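Local coordinates for alpha-1,2-mannosidase (Bacteroides thetaiotaomicron, PDB 2WW2), which hydrolyses alpha-linked mannosides with inversion of configuration, as a member of the calcium-dependent glycoside hydrolase family 92 from a human gut symbiont, at residues G37-S42 / S235-P240; D431-V436 / K495-N500. All blocks are in the same frame, centred on the assembly; numbering follows the deposited sequence.

Contact 1: G37-S42 / S235-P240; sequences GMNFWS and SSFISP
A Met-aromatic contact between M38 and F237 and a serine–asparagine pair, S235 with N39, join the loop that leads into strand 40-44 to the end of strand 229-236 and the loop just after it, in the N-terminal beta domain of this family 92 enzyme. Among the apolar contacts, M38 puts its sulfur at the rim of the phenyl ring: SD of M38 is 3.9 Å from CD2 of F237. At 86° off the ring normal, the sulfur lies almost in the ring plane. The M38 chain runs straight out from its backbone, with CG anti to N (chi1 -176°), and bends only at chi3, which carries CE to 3.7 Å from O of S235. M38 and F237 run past one another in opposite senses, with the thioether alongside the CD2/CE2 edge, while F301 stacks on the F237 ring. The polar part centres on OG of S235, 2.8 Å from OD1 of N39; OD1 of N182 competes for the same hydroxyl proton, so which of the two takes it stays open, while NE2 of Q66 hydrogen-bonds to OG. At the last residue of the strand, OG of S236 accepts from N of I238 at 3.0 Å in an ST turn, and it also bonds OE1 of E303. The other branch of the amide, ND2 of N39, comes obliquely to the F237 ring, 4.1 Å from CE2, with amide and ring planes 48° apart.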
# COMPACT_ATOMS: atom_id res chain seq x y z
N GLY A 37 23.16 35.92 1.86
CA GLY A 37 24.28 36.34 2.70
C GLY A 37 25.39 35.31 2.79
O GLY A 37 25.14 34.11 2.86
N MET A 38 26.63 35.79 2.83
CA MET A 38 27.79 34.90 2.90
C MET A 38 27.79 34.06 4.16
O MET A 38 28.13 32.90 4.12
CB MET A 38 29.10 35.70 2.82
CG MET A 38 30.36 34.80 2.80
SD MET A 38 31.88 35.78 2.65
CE MET A 38 32.22 36.10 4.36
N ASN A 39 27.37 34.64 5.29
CA ASN A 39 27.32 33.88 6.54
C ASN A 39 25.88 33.87 7.04
O ASN A 39 25.22 34.93 7.04
CB ASN A 39 28.22 34.49 7.62
CG ASN A 39 29.70 34.56 7.21
OD1 ASN A 39 30.40 35.58 7.45
ND2 ASN A 39 30.20 33.48 6.65
N PHE A 40 25.38 32.70 7.42
CA PHE A 40 24.06 32.59 8.09
C PHE A 40 24.28 32.32 9.55
O PHE A 40 25.36 31.86 9.95
CB PHE A 40 23.21 31.44 7.55
CG PHE A 40 22.78 31.57 6.10
CD1 PHE A 40 22.90 32.78 5.42
CD2 PHE A 40 22.23 30.46 5.44
CE1 PHE A 40 22.49 32.90 4.08
CE2 PHE A 40 21.81 30.56 4.08
CZ PHE A 40 21.95 31.77 3.41
N TRP A 41 23.24 32.55 10.36
CA TRP A 41 23.31 32.27 11.79
C TRP A 41 22.10 31.41 12.17
O TRP A 41 21.02 31.55 11.59
CB TRP A 41 23.37 33.58 12.62
CG TRP A 41 24.76 34.19 12.50
CD1 TRP A 41 25.25 34.94 11.46
CD2 TRP A 41 25.85 33.99 13.41
NE1 TRP A 41 26.59 35.24 11.69
CE2 TRP A 41 26.97 34.66 12.87
CE3 TRP A 41 25.99 33.31 14.63
CZ2 TRP A 41 28.21 34.70 13.53
CZ3 TRP A 41 27.22 33.34 15.27
CH2 TRP A 41 28.31 34.03 14.72
N SER A 42 22.29 30.49 13.12
CA SER A 42 21.17 29.64 13.59
C SER A 42 21.40 29.14 15.01
O SER A 42 22.53 28.86 15.39
CB SER A 42 21.09 28.41 12.66
OG SER A 42 20.10 27.46 13.06
N SER A 235 33.15 37.53 9.97
CA SER A 235 34.16 36.59 9.53
C SER A 235 34.51 36.83 8.08
O SER A 235 33.82 37.58 7.36
CB SER A 235 33.69 35.13 9.73
OG SER A 235 32.74 34.77 8.73
N SER A 236 35.59 36.19 7.64
CA SER A 236 36.04 36.30 6.25
C SER A 236 36.65 34.96 5.84
O SER A 236 37.20 34.24 6.68
CB SER A 236 37.11 37.40 6.13
OG SER A 236 37.64 37.44 4.81
N PHE A 237 36.57 34.63 4.55
CA PHE A 237 37.29 33.47 4.03
C PHE A 237 38.65 33.87 3.46
O PHE A 237 39.43 33.01 3.07
CB PHE A 237 36.45 32.74 2.96
CG PHE A 237 35.28 32.01 3.54
CD1 PHE A 237 35.46 30.77 4.15
CD2 PHE A 237 34.01 32.57 3.50
CE1 PHE A 237 34.37 30.08 4.71
CE2 PHE A 237 32.93 31.91 4.06
CZ PHE A 237 33.12 30.65 4.67
N ILE A 238 38.94 35.16 3.44
CA ILE A 238 40.18 35.66 2.82
C ILE A 238 41.32 35.77 3.82
O ILE A 238 42.40 35.22 3.57
CB ILE A 238 39.94 37.01 2.08
CG1 ILE A 238 39.08 36.74 0.84
CG2 ILE A 238 41.28 37.69 1.66
CD1 ILE A 238 38.44 38.00 0.24
N SER A 239 41.10 36.45 4.94
CA SER A 239 42.15 36.68 5.93
C SER A 239 41.60 37.34 7.19
O SER A 239 40.49 37.89 7.17
CB SER A 239 43.17 37.64 5.32
OG SER A 239 42.61 38.96 5.30
N PRO A 240 42.37 37.32 8.29
CA PRO A 240 41.94 38.05 9.48
C PRO A 240 41.78 39.55 9.23
O PRO A 240 40.86 40.16 9.77
CB PRO A 240 43.08 37.77 10.48
CG PRO A 240 43.58 36.43 10.07
CD PRO A 240 43.56 36.48 8.56

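Contact 2: D431-V436 / K495-N500; sequences DKLGYV and KDAKGN
The carbonyl O of D496 is gripped by two donors: OH of Y435 at 2.9 Å and N of G499 at 3.1 Å. The phenol comes in nearly along the C=O axis, at a C=O...donor angle of 165°, whereas the backbone hydrogen bond from N of G499 closes the type I turn from D496 to G499. OD1 of D496 accepts N of K498 at 2.8 Å, an Asx turn, and also N of N500 at 3.0 Å; the two come from opposite faces of the carboxylate plane. In Y435, chi1 of 63° swings the ring toward the turn, so that OH ends at the D496 carbonyl and 3.4 Å from CA of G499. The methylenes of K495 run across the tyrosine roughly perpendicular to it, CB 3.8 Å from CE1 of Y435, and the chain goes on to a hydrogen bond with N483 and a cation-pi contact with W501. CB of L433 lies over one face of the Y435 ring, offset toward its rim, and CD2 of L433 sits 3.9 Å from O of A497. A phenylalanine in place of Y435 would probably leave the D496 carbonyl without its second donor and the turn less firmly tied to the helix end. The contact lies at the surface of the catalytic domain, where G434, with positive phi, ends helix 427-433; Y435 also packs on T448 of helix 444-465, and the turn follows the short strand 491-492.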
# COMPACT_ATOMS: atom_id res chain seq x y z
N ASP A 431 27.74 9.05 -25.84
CA ASP A 431 28.06 9.54 -27.19
C ASP A 431 28.03 8.39 -28.20
O ASP A 431 27.61 8.57 -29.35
CB ASP A 431 29.44 10.22 -27.21
CG ASP A 431 29.42 11.62 -26.58
OD1 ASP A 431 28.33 12.19 -26.41
OD2 ASP A 431 30.50 12.15 -26.27
N LYS A 432 28.46 7.21 -27.77
CA LYS A 432 28.52 6.06 -28.68
C LYS A 432 27.16 5.41 -28.89
O LYS A 432 26.80 5.04 -30.00
CB LYS A 432 29.50 5.02 -28.14
CG LYS A 432 29.60 3.74 -28.99
N LEU A 433 26.41 5.28 -27.81
CA LEU A 433 25.21 4.43 -27.81
C LEU A 433 23.91 5.21 -27.91
O LEU A 433 22.90 4.64 -28.29
CB LEU A 433 25.16 3.60 -26.52
CG LEU A 433 26.28 2.62 -26.19
CD1 LEU A 433 26.01 1.99 -24.82
CD2 LEU A 433 26.41 1.55 -27.30
N GLY A 434 23.93 6.49 -27.54
CA GLY A 434 22.69 7.27 -27.49
C GLY A 434 22.02 7.22 -26.13
O GLY A 434 20.91 7.77 -25.94
N TYR A 435 22.67 6.56 -25.17
CA TYR A 435 22.14 6.48 -23.79
C TYR A 435 23.28 6.00 -22.90
O TYR A 435 24.27 5.45 -23.40
CB TYR A 435 20.95 5.51 -23.69
CG TYR A 435 21.32 4.08 -24.03
CD1 TYR A 435 21.79 3.21 -23.05
CD2 TYR A 435 21.22 3.61 -25.33
CE1 TYR A 435 22.16 1.91 -23.37
CE2 TYR A 435 21.58 2.31 -25.66
CZ TYR A 435 22.04 1.47 -24.67
OH TYR A 435 22.40 0.17 -25.00
N VAL A 436 23.13 6.20 -21.59
CA VAL A 436 24.07 5.66 -20.63
C VAL A 436 23.57 4.29 -20.16
O VAL A 436 22.39 4.16 -19.78
CB VAL A 436 24.22 6.58 -19.39
CG1 VAL A 436 25.31 6.05 -18.46
CG2 VAL A 436 24.52 8.02 -19.82
N LYS A 495 19.02 -0.20 -20.45
CA LYS A 495 19.70 -1.23 -21.24
C LYS A 495 21.15 -1.32 -20.81
O LYS A 495 21.72 -0.33 -20.35
CB LYS A 495 19.69 -0.88 -22.74
CG LYS A 495 18.34 -0.83 -23.43
CD LYS A 495 18.51 -0.16 -24.79
CE LYS A 495 17.24 -0.21 -25.61
NZ LYS A 495 17.27 0.81 -26.73
N ASP A 496 21.77 -2.49 -20.97
CA ASP A 496 23.22 -2.61 -20.76
C ASP A 496 23.98 -2.09 -21.99
O ASP A 496 23.37 -1.59 -22.92
CB ASP A 496 23.61 -4.05 -20.40
CG ASP A 496 23.38 -5.03 -21.54
OD1 ASP A 496 23.20 -4.58 -22.70
OD2 ASP A 496 23.39 -6.26 -21.28
N ALA A 497 25.31 -2.18 -21.98
CA ALA A 497 26.10 -1.63 -23.08
C ALA A 497 25.91 -2.40 -24.39
O ALA A 497 26.27 -1.91 -25.46
CB ALA A 497 27.60 -1.58 -22.70
N LYS A 498 25.31 -3.58 -24.31
CA LYS A 498 25.04 -4.37 -25.51
C LYS A 498 23.62 -4.18 -26.03
O LYS A 498 23.23 -4.80 -27.01
CB LYS A 498 25.32 -5.85 -25.26
CG LYS A 498 26.79 -6.15 -25.08
CD LYS A 498 27.14 -7.54 -25.60
CE LYS A 498 26.78 -8.66 -24.61
NZ LYS A 498 27.72 -8.72 -23.45
N GLY A 499 22.84 -3.33 -25.37
CA GLY A 499 21.51 -3.01 -25.88
C GLY A 499 20.40 -3.89 -25.33
O GLY A 499 19.26 -3.78 -25.76
N ASN A 500 20.74 -4.76 -24.38
CA ASN A 500 19.76 -5.64 -23.75
C ASN A 500 18.96 -4.90 -22.68
O ASN A 500 19.56 -4.34 -21.76
CB ASN A 500 20.47 -6.82 -23.07
CG ASN A 500 21.33 -7.64 -24.04
OD1 ASN A 500 22.50 -7.93 -23.76
ND2 ASN A 500 20.76 -8.01 -25.16

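Contacts 1 and 2 lie far apart in the same chain, their centres about 46 Å from each other and their nearest atoms about 33 Å, and they share no helix, strand or sheet. They come in series: both segments of contact 1 precede those of contact 2 in the chain. Contact 1 is buried and gathers strands 40-44 and 229-236 across 192 residues that include many strands but no helix, whereas contact 2 spans 58 residues, about half of them helical, and sits at the surface, about 34 Å from the chain centre. One contact thus belongs to the N-terminal beta domain, the other to the larger, helix-rich catalytic domain.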